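Local structure of 3',5'-cyclic-nucleotide phosphodiesterase 1 (Saccharomyces cerevisiae, 4OJV) at residues G10-G13 / G14-Y18; I126-H130 / L131-S135; V169-D172 / L173-P176. The protein is a class-II phosphodiesterase of the metallo-hydrolase clan, built on a metallo-beta-lactamase-like fold that carries two zinc ions. All coordinates share one frame; numbering follows the deposited sequence.

Interaction 1 of 3, residues G10-G13 / G14-Y18; sequences GANG and GPTEY
The carboxamide of N12 is the flat group that meets G14, T16 and Y18. Above the carbonyl plane of OD1, 65° out of it, sits the backbone N of G14, which donates a hydrogen bond over 2.9 Å to that oxygen; a side-chain acceptor joined to the amide two residues on defines an Asx turn, here in the loop between strands 4-8 and 22-27. At the nitrogen end, Y18 O lies close to the amide plane and takes a bond from N12 ND2 of 2.9 Å at 162°. T16 O and T16 OG1 also accept from ND2, but both bonds are bent and weak. With CG anti to the backbone N (chi1 174°), the amide extends across the loop to the oxygens of T16 and Y18. A water joins the amide oxygen of N12 to T16: it donates to N12 OD1 at 2.7 Å, accepts from T16 N at 2.9 Å and lies 2.6 Å from T16 OG1. P15 is cis, and E17 turns to G43 of the second subunit. Because the amide oxygen accepts from an N-H while the nitrogen donates to carbonyls, its flip is well determined and the loop is pinned from inside.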
loop_
_atom_site.group_PDB
_atom_site.type_symbol
_atom_site.label_atom_id
_atom_site.label_comp_id
_atom_site.label_asym_id
_atom_site.label_seq_id
_atom_site.Cartn_x
_atom_site.Cartn_y
_atom_site.Cartn_z
ATOM N N GLY A 10 9.312 -5.300 3.501
ATOM C CA GLY A 10 8.083 -5.300 4.272
ATOM C C GLY A 10 7.900 -6.615 4.986
ATOM O O GLY A 10 8.103 -7.691 4.405
ATOM N N ALA A 11 7.543 -6.532 6.264
ATOM C CA ALA A 11 7.297 -7.716 7.077
ATOM C C ALA A 11 6.029 -7.564 7.917
ATOM O O ALA A 11 5.818 -8.308 8.859
ATOM C CB ALA A 11 8.500 -8.018 7.964
ATOM N N ASN A 12 5.187 -6.603 7.550
ATOM C CA ASN A 12 3.951 -6.299 8.265
ATOM C C ASN A 12 2.831 -7.237 7.815
ATOM O O ASN A 12 2.582 -7.364 6.619
ATOM C CB ASN A 12 3.615 -4.838 7.960
ATOM C CG ASN A 12 2.281 -4.384 8.502
ATOM O OD1 ASN A 12 1.721 -4.963 9.420
ATOM N ND2 ASN A 12 1.765 -3.323 7.910
ATOM N N GLY A 13 2.151 -7.890 8.756
ATOM C CA GLY A 13 1.026 -8.767 8.436
ATOM C C GLY A 13 -0.320 -8.085 8.291
ATOM O O GLY A 13 -1.290 -8.751 7.954
ATOM N N GLY A 14 -0.374 -6.773 8.520
ATOM C CA GLY A 14 -1.633 -6.025 8.545
ATOM C C GLY A 14 -2.139 -5.889 9.972
ATOM O O GLY A 14 -1.589 -6.490 10.894
ATOM N N PRO A 15 -3.216 -5.115 10.184
ATOM C CA PRO A 15 -4.032 -4.499 9.148
ATOM C C PRO A 15 -3.567 -3.130 8.669
ATOM O O PRO A 15 -4.145 -2.617 7.712
ATOM C CB PRO A 15 -5.406 -4.391 9.809
ATOM C CG PRO A 15 -5.081 -4.190 11.254
ATOM C CD PRO A 15 -3.855 -5.020 11.513
ATOM N N THR A 16 -2.537 -2.537 9.267
ATOM C CA THR A 16 -1.994 -1.314 8.660
ATOM C C THR A 16 -1.420 -1.701 7.291
ATOM O O THR A 16 -0.965 -2.837 7.083
ATOM C CB THR A 16 -0.965 -0.562 9.529
ATOM O OG1 THR A 16 0.265 -1.291 9.560
ATOM C CG2 THR A 16 -1.488 -0.327 10.946
ATOM N N GLU A 17 -1.459 -0.761 6.361
ATOM C CA GLU A 17 -1.398 -1.088 4.946
ATOM C C GLU A 17 -0.030 -0.889 4.274
ATOM O O GLU A 17 0.133 -1.282 3.119
ATOM C CB GLU A 17 -2.499 -0.336 4.190
ATOM C CG GLU A 17 -2.231 1.147 3.962
ATOM C CD GLU A 17 -2.518 2.050 5.159
ATOM O OE1 GLU A 17 -2.338 3.269 4.978
ATOM O OE2 GLU A 17 -2.924 1.574 6.249
ATOM N N TYR A 18 0.930 -0.288 4.973
ATOM C CA TYR A 18 2.257 -0.058 4.393
ATOM C C TYR A 18 3.251 -1.071 4.949
ATOM O O TYR A 18 3.110 -1.554 6.058
ATOM C CB TYR A 18 2.787 1.357 4.685
ATOM C CG TYR A 18 1.988 2.575 4.203
ATOM C CD1 TYR A 18 0.777 2.453 3.523
ATOM C CD2 TYR A 18 2.459 3.863 4.457
ATOM C CE1 TYR A 18 0.066 3.575 3.116
ATOM C CE2 TYR A 18 1.755 4.989 4.054
ATOM C CZ TYR A 18 0.561 4.834 3.391
ATOM O OH TYR A 18 -0.126 5.947 2.991
HETATM O O HOH W 1 -0.224 -3.577 10.723
#

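Interaction 2 of 3, residues I126-H130 / L131-S135; sequences ITHPH and LDHIS. With ZN (zinc ion), chain D; ZN (zinc ion), chain E.
H130 O accepts a hydrogen bond from H133 N at 2.8 Å and 159°, closing a type I turn whose inner residues, L131 and D132, have helical backbone angles. I134 N bonds in turn to L131 O, so a second turn overlaps the first and leads to I134 at the N-cap of helix 135-140. This tight course belongs to the HxHxDH motif of the metallo-beta-lactamase fold, here H128, H130, D132 and H133, and it distributes four ligands over two metals. One zinc ion is bound by H128 NE2 and H130 ND1, each at 2.2 Å; the other by D132 OD2 and H133 NE2, each at 2.1 Å. H213 completes the residues of the first site, H326 those of the second, and D244 serves both.

The H128 ring is held against rotation by its far nitrogen: ND1 donates to T127 OG1 at 3.0 Å, nearly in the ring plane, leaving NE2 directed at the metal. H128 CE1 comes over the centre of the H133 ring, 3.2 Å from H133 NE2, with the two planes inclined at 49°. D39 is the main polar partner of H133 at its other nitrogen. Farther from the metals, CG2 of I126 meets CG2 of I134, the two side chains crossing at about a right angle.

For D132, CG lies between the backbone N and the carbonyl carbon (chi1 58°), which brings both oxygens to the metal side. While OD2 binds zinc, OD1 accepts a hydrogen bond of 2.7 Å from the water that bridges the two ions. Contact with both metals would probably polarise that water, and the bond to D132 OD1 fixes one of its hydrogens in direction.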
loop_
_atom_site.group_PDB
_atom_site.type_symbol
_atom_site.label_atom_id
_atom_site.label_comp_id
_atom_site.label_asym_id
_atom_site.label_seq_id
_atom_site.Cartn_x
_atom_site.Cartn_y
_atom_site.Cartn_z
ATOM N N ILE A 126 5.814 -14.825 -6.303
ATOM C CA ILE A 126 4.660 -14.462 -5.487
ATOM C C ILE A 126 4.110 -15.711 -4.817
ATOM O O ILE A 126 3.967 -16.756 -5.462
ATOM C CB ILE A 126 3.575 -13.755 -6.344
ATOM C CG1 ILE A 126 4.161 -12.518 -7.054
ATOM C CG2 ILE A 126 2.357 -13.386 -5.497
ATOM C CD1 ILE A 126 4.724 -11.442 -6.139
ATOM N N THR A 127 3.825 -15.603 -3.521
ATOM C CA THR A 127 3.378 -16.769 -2.756
ATOM C C THR A 127 1.876 -17.013 -2.870
ATOM O O THR A 127 1.414 -18.147 -2.913
ATOM C CB THR A 127 3.777 -16.656 -1.270
ATOM O OG1 THR A 127 3.082 -15.550 -0.663
ATOM C CG2 THR A 127 5.300 -16.522 -1.115
ATOM N N HIS A 128 1.115 -15.928 -2.873
ATOM C CA HIS A 128 -0.334 -15.979 -3.042
ATOM C C HIS A 128 -0.815 -14.597 -3.384
ATOM O O HIS A 128 -0.100 -13.625 -3.137
ATOM C CB HIS A 128 -1.049 -16.587 -1.826
ATOM C CG HIS A 128 -1.009 -15.742 -0.561
ATOM N ND1 HIS A 128 0.138 -15.408 0.088
ATOM C CD2 HIS A 128 -2.057 -15.212 0.190
ATOM C CE1 HIS A 128 -0.176 -14.706 1.210
ATOM N NE2 HIS A 128 -1.519 -14.591 1.277
ATOM N N PRO A 129 -2.012 -14.476 -3.980
ATOM C CA PRO A 129 -2.428 -13.199 -4.551
ATOM C C PRO A 129 -3.250 -12.309 -3.618
ATOM O O PRO A 129 -3.846 -11.339 -4.070
ATOM C CB PRO A 129 -3.248 -13.631 -5.764
ATOM C CG PRO A 129 -3.922 -14.877 -5.280
ATOM C CD PRO A 129 -2.889 -15.576 -4.430
ATOM N N HIS A 130 -3.244 -12.582 -2.313
ATOM C CA HIS A 130 -3.856 -11.619 -1.378
ATOM C C HIS A 130 -3.227 -10.264 -1.565
ATOM O O HIS A 130 -2.010 -10.141 -1.793
ATOM C CB HIS A 130 -3.701 -12.029 0.083
ATOM C CG HIS A 130 -4.713 -13.036 0.562
ATOM N ND1 HIS A 130 -4.502 -13.809 1.671
ATOM C CD2 HIS A 130 -5.971 -13.355 0.081
ATOM C CE1 HIS A 130 -5.591 -14.583 1.861
ATOM N NE2 HIS A 130 -6.476 -14.317 0.877
ATOM N N LEU A 131 -4.060 -9.230 -1.468
ATOM C CA LEU A 131 -3.641 -7.890 -1.858
ATOM C C LEU A 131 -2.368 -7.402 -1.136
ATOM O O LEU A 131 -1.555 -6.700 -1.751
ATOM C CB LEU A 131 -4.812 -6.908 -1.715
ATOM C CG LEU A 131 -4.636 -5.519 -2.354
ATOM C CD1 LEU A 131 -5.956 -5.032 -2.951
ATOM C CD2 LEU A 131 -4.087 -4.522 -1.347
ATOM N N ASP A 132 -2.197 -7.755 0.145
ATOM C CA ASP A 132 -1.009 -7.340 0.902
ATOM C C ASP A 132 0.295 -7.917 0.352
ATOM O O ASP A 132 1.371 -7.426 0.692
ATOM C CB ASP A 132 -1.127 -7.608 2.430
ATOM C CG ASP A 132 -1.381 -9.098 2.776
ATOM O OD1 ASP A 132 -2.285 -9.668 2.118
ATOM O OD2 ASP A 132 -0.718 -9.745 3.683
ATOM N N HIS A 133 0.213 -8.929 -0.513
ATOM C CA HIS A 133 1.403 -9.545 -1.098
ATOM C C HIS A 133 1.655 -9.095 -2.505
ATOM O O HIS A 133 2.641 -9.515 -3.108
ATOM C CB HIS A 133 1.335 -11.076 -1.001
ATOM C CG HIS A 133 1.304 -11.554 0.422
ATOM N ND1 HIS A 133 2.355 -12.149 1.050
ATOM C CD2 HIS A 133 0.313 -11.420 1.368
ATOM C CE1 HIS A 133 2.020 -12.383 2.328
ATOM N NE2 HIS A 133 0.782 -11.923 2.525
ATOM N N ILE A 134 0.809 -8.201 -3.022
ATOM C CA ILE A 134 0.948 -7.752 -4.413
ATOM C C ILE A 134 0.773 -6.250 -4.628
ATOM O O ILE A 134 0.961 -5.778 -5.735
ATOM C CB ILE A 134 -0.001 -8.500 -5.383
ATOM C CG1 ILE A 134 -1.462 -8.209 -5.009
ATOM C CG2 ILE A 134 0.333 -9.984 -5.397
ATOM C CD1 ILE A 134 -2.477 -8.619 -6.054
ATOM N N SER A 135 0.417 -5.499 -3.588
ATOM C CA SER A 135 0.059 -4.090 -3.765
ATOM C C SER A 135 1.201 -3.234 -4.331
ATOM O O SER A 135 0.963 -2.383 -5.197
ATOM C CB SER A 135 -0.462 -3.508 -2.456
ATOM O OG SER A 135 0.482 -3.661 -1.429
HETATM ZN ZN ZN D . -2.752 -14.002 2.972
HETATM ZN ZN ZN E . -0.550 -11.819 4.185
HETATM O O HOH W 2 -2.210 -12.176 3.100
#

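Interaction 3 of 3, residues V169-D172 / L173-P176; sequences VFND and LIWP
N171 accepts from the backbones of L173 and I174 in an Asx turn, just after an inverse gamma turn centred on F170, in the loop that follows helix 159-169. The tight part is polar. N171 OD1 receives I174 N in its carbonyl plane at 3.0 Å and L173 N from above that plane, also at 3.0 Å. The first torsion of N171 (chi1 65°) folds the amide back within range of both donors, while ND2 bonds to K167 O. D172 N donates to W175 O at 2.8 Å, a bent bond (132°), and N171 N adds a weak one to the same oxygen.

V169, F170 and W175 make a buried apolar side: F170 and W175 run side by side, meeting at F170 CE1 and W175 CD1, 3.9 Å apart, with V169 CG1 over one face of the F170 ring. L173 is the loose, solvent-facing part, its CG against backbone atoms of N171 and D172. OD1 of D172 accepts from the backbone N of D177 and of V217 of the second subunit, and OD2 from those of K218 and T219 of the second subunit. At the edge of the F170 ring, P176 O lies 3.8 Å from F170 CD1.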
loop_
_atom_site.group_PDB
_atom_site.type_symbol
_atom_site.label_atom_id
_atom_site.label_comp_id
_atom_site.label_asym_id
_atom_site.label_seq_id
_atom_site.Cartn_x
_atom_site.Cartn_y
_atom_site.Cartn_z
ATOM N N VAL A 169 -6.586 -9.048 -11.321
ATOM C CA VAL A 169 -5.720 -7.883 -11.107
ATOM C C VAL A 169 -5.412 -7.171 -12.416
ATOM O O VAL A 169 -5.831 -6.030 -12.609
ATOM C CB VAL A 169 -4.424 -8.261 -10.348
ATOM C CG1 VAL A 169 -3.534 -7.038 -10.176
ATOM C CG2 VAL A 169 -4.755 -8.855 -8.987
ATOM N N PHE A 170 -4.684 -7.847 -13.304
ATOM C CA PHE A 170 -4.282 -7.242 -14.569
ATOM C C PHE A 170 -5.394 -7.447 -15.582
ATOM O O PHE A 170 -5.266 -8.224 -16.533
ATOM C CB PHE A 170 -2.947 -7.814 -15.039
ATOM C CG PHE A 170 -1.826 -7.533 -14.086
ATOM C CD1 PHE A 170 -1.295 -6.255 -13.974
ATOM C CD2 PHE A 170 -1.317 -8.541 -13.277
ATOM C CE1 PHE A 170 -0.273 -5.983 -13.072
ATOM C CE2 PHE A 170 -0.298 -8.281 -12.377
ATOM C CZ PHE A 170 0.233 -7.007 -12.282
ATOM N N ASN A 171 -6.505 -6.751 -15.346
ATOM C CA ASN A 171 -7.757 -7.042 -16.046
ATOM C C ASN A 171 -8.491 -5.792 -16.521
ATOM O O ASN A 171 -9.671 -5.855 -16.852
ATOM C CB ASN A 171 -8.677 -7.906 -15.166
ATOM C CG ASN A 171 -9.137 -7.185 -13.903
ATOM O OD1 ASN A 171 -8.856 -6.004 -13.716
ATOM N ND2 ASN A 171 -9.872 -7.886 -13.053
ATOM N N ASP A 172 -7.796 -4.654 -16.534
ATOM C CA ASP A 172 -8.347 -3.371 -16.977
ATOM C C ASP A 172 -9.446 -2.800 -16.078
ATOM O O ASP A 172 -10.063 -1.788 -16.409
ATOM C CB ASP A 172 -8.775 -3.440 -18.453
ATOM C CG ASP A 172 -7.590 -3.564 -19.376
ATOM O OD1 ASP A 172 -6.591 -2.851 -19.141
ATOM O OD2 ASP A 172 -7.656 -4.323 -20.368
ATOM N N LEU A 173 -9.623 -3.412 -14.909
ATOM C CA LEU A 173 -10.612 -2.973 -13.930
ATOM C C LEU A 173 -9.921 -2.620 -12.599
ATOM O O LEU A 173 -9.985 -1.485 -12.132
ATOM C CB LEU A 173 -11.689 -4.050 -13.747
ATOM C CG LEU A 173 -12.461 -4.455 -15.009
ATOM C CD1 LEU A 173 -13.199 -5.767 -14.806
ATOM C CD2 LEU A 173 -13.421 -3.360 -15.464
ATOM N N ILE A 174 -9.224 -3.597 -12.024
ATOM C CA ILE A 174 -8.411 -3.385 -10.824
ATOM C C ILE A 174 -7.084 -2.703 -11.184
ATOM O O ILE A 174 -6.543 -1.904 -10.412
ATOM C CB ILE A 174 -8.195 -4.731 -10.093
ATOM C CG1 ILE A 174 -9.529 -5.249 -9.526
ATOM C CG2 ILE A 174 -7.111 -4.617 -9.018
ATOM C CD1 ILE A 174 -10.182 -4.333 -8.516
ATOM N N TRP A 175 -6.568 -3.013 -12.368
ATOM C CA TRP A 175 -5.340 -2.395 -12.865
ATOM C C TRP A 175 -5.311 -2.511 -14.361
ATOM O O TRP A 175 -5.809 -3.506 -14.895
ATOM C CB TRP A 175 -4.114 -3.095 -12.278
ATOM C CG TRP A 175 -2.891 -2.225 -12.291
ATOM C CD1 TRP A 175 -1.721 -2.405 -13.014
ATOM C CD2 TRP A 175 -2.702 -1.008 -11.514
ATOM N NE1 TRP A 175 -0.830 -1.383 -12.749
ATOM C CE2 TRP A 175 -1.371 -0.512 -11.843
ATOM C CE3 TRP A 175 -3.488 -0.304 -10.611
ATOM C CZ2 TRP A 175 -0.855 0.638 -11.262
ATOM C CZ3 TRP A 175 -2.969 0.860 -10.046
ATOM C CH2 TRP A 175 -1.681 1.313 -10.358
ATOM N N PRO A 176 -4.711 -1.523 -15.062
ATOM C CA PRO A 176 -4.529 -1.720 -16.503
ATOM C C PRO A 176 -3.828 -3.044 -16.776
ATOM O O PRO A 176 -2.926 -3.446 -16.023
ATOM C CB PRO A 176 -3.641 -0.537 -16.895
ATOM C CG PRO A 176 -4.065 0.540 -15.940
ATOM C CD PRO A 176 -4.229 -0.195 -14.633
#

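In the fold
From the N terminus the three contacts follow one another in series, and none nests in or crosses another. Interaction 1 braces the loop that connects strand 4-8 to strand 22-27. Interaction 2 shapes the connection between strand 121-125 and helix 135-140, and interaction 3 folds the chain leaving helix 159-169 on its way to strand 186-190. Interactions 1 and 2 have centres 12 Å apart and approach to about 4 Å between nearest atoms without touching. Interactions 2 and 3 do touch, I134 CD1 packing on V169 CG2 at 3.7 Å, so the metal-binding loop meets the end of helix 159-169. All three loops also reach the second subunit.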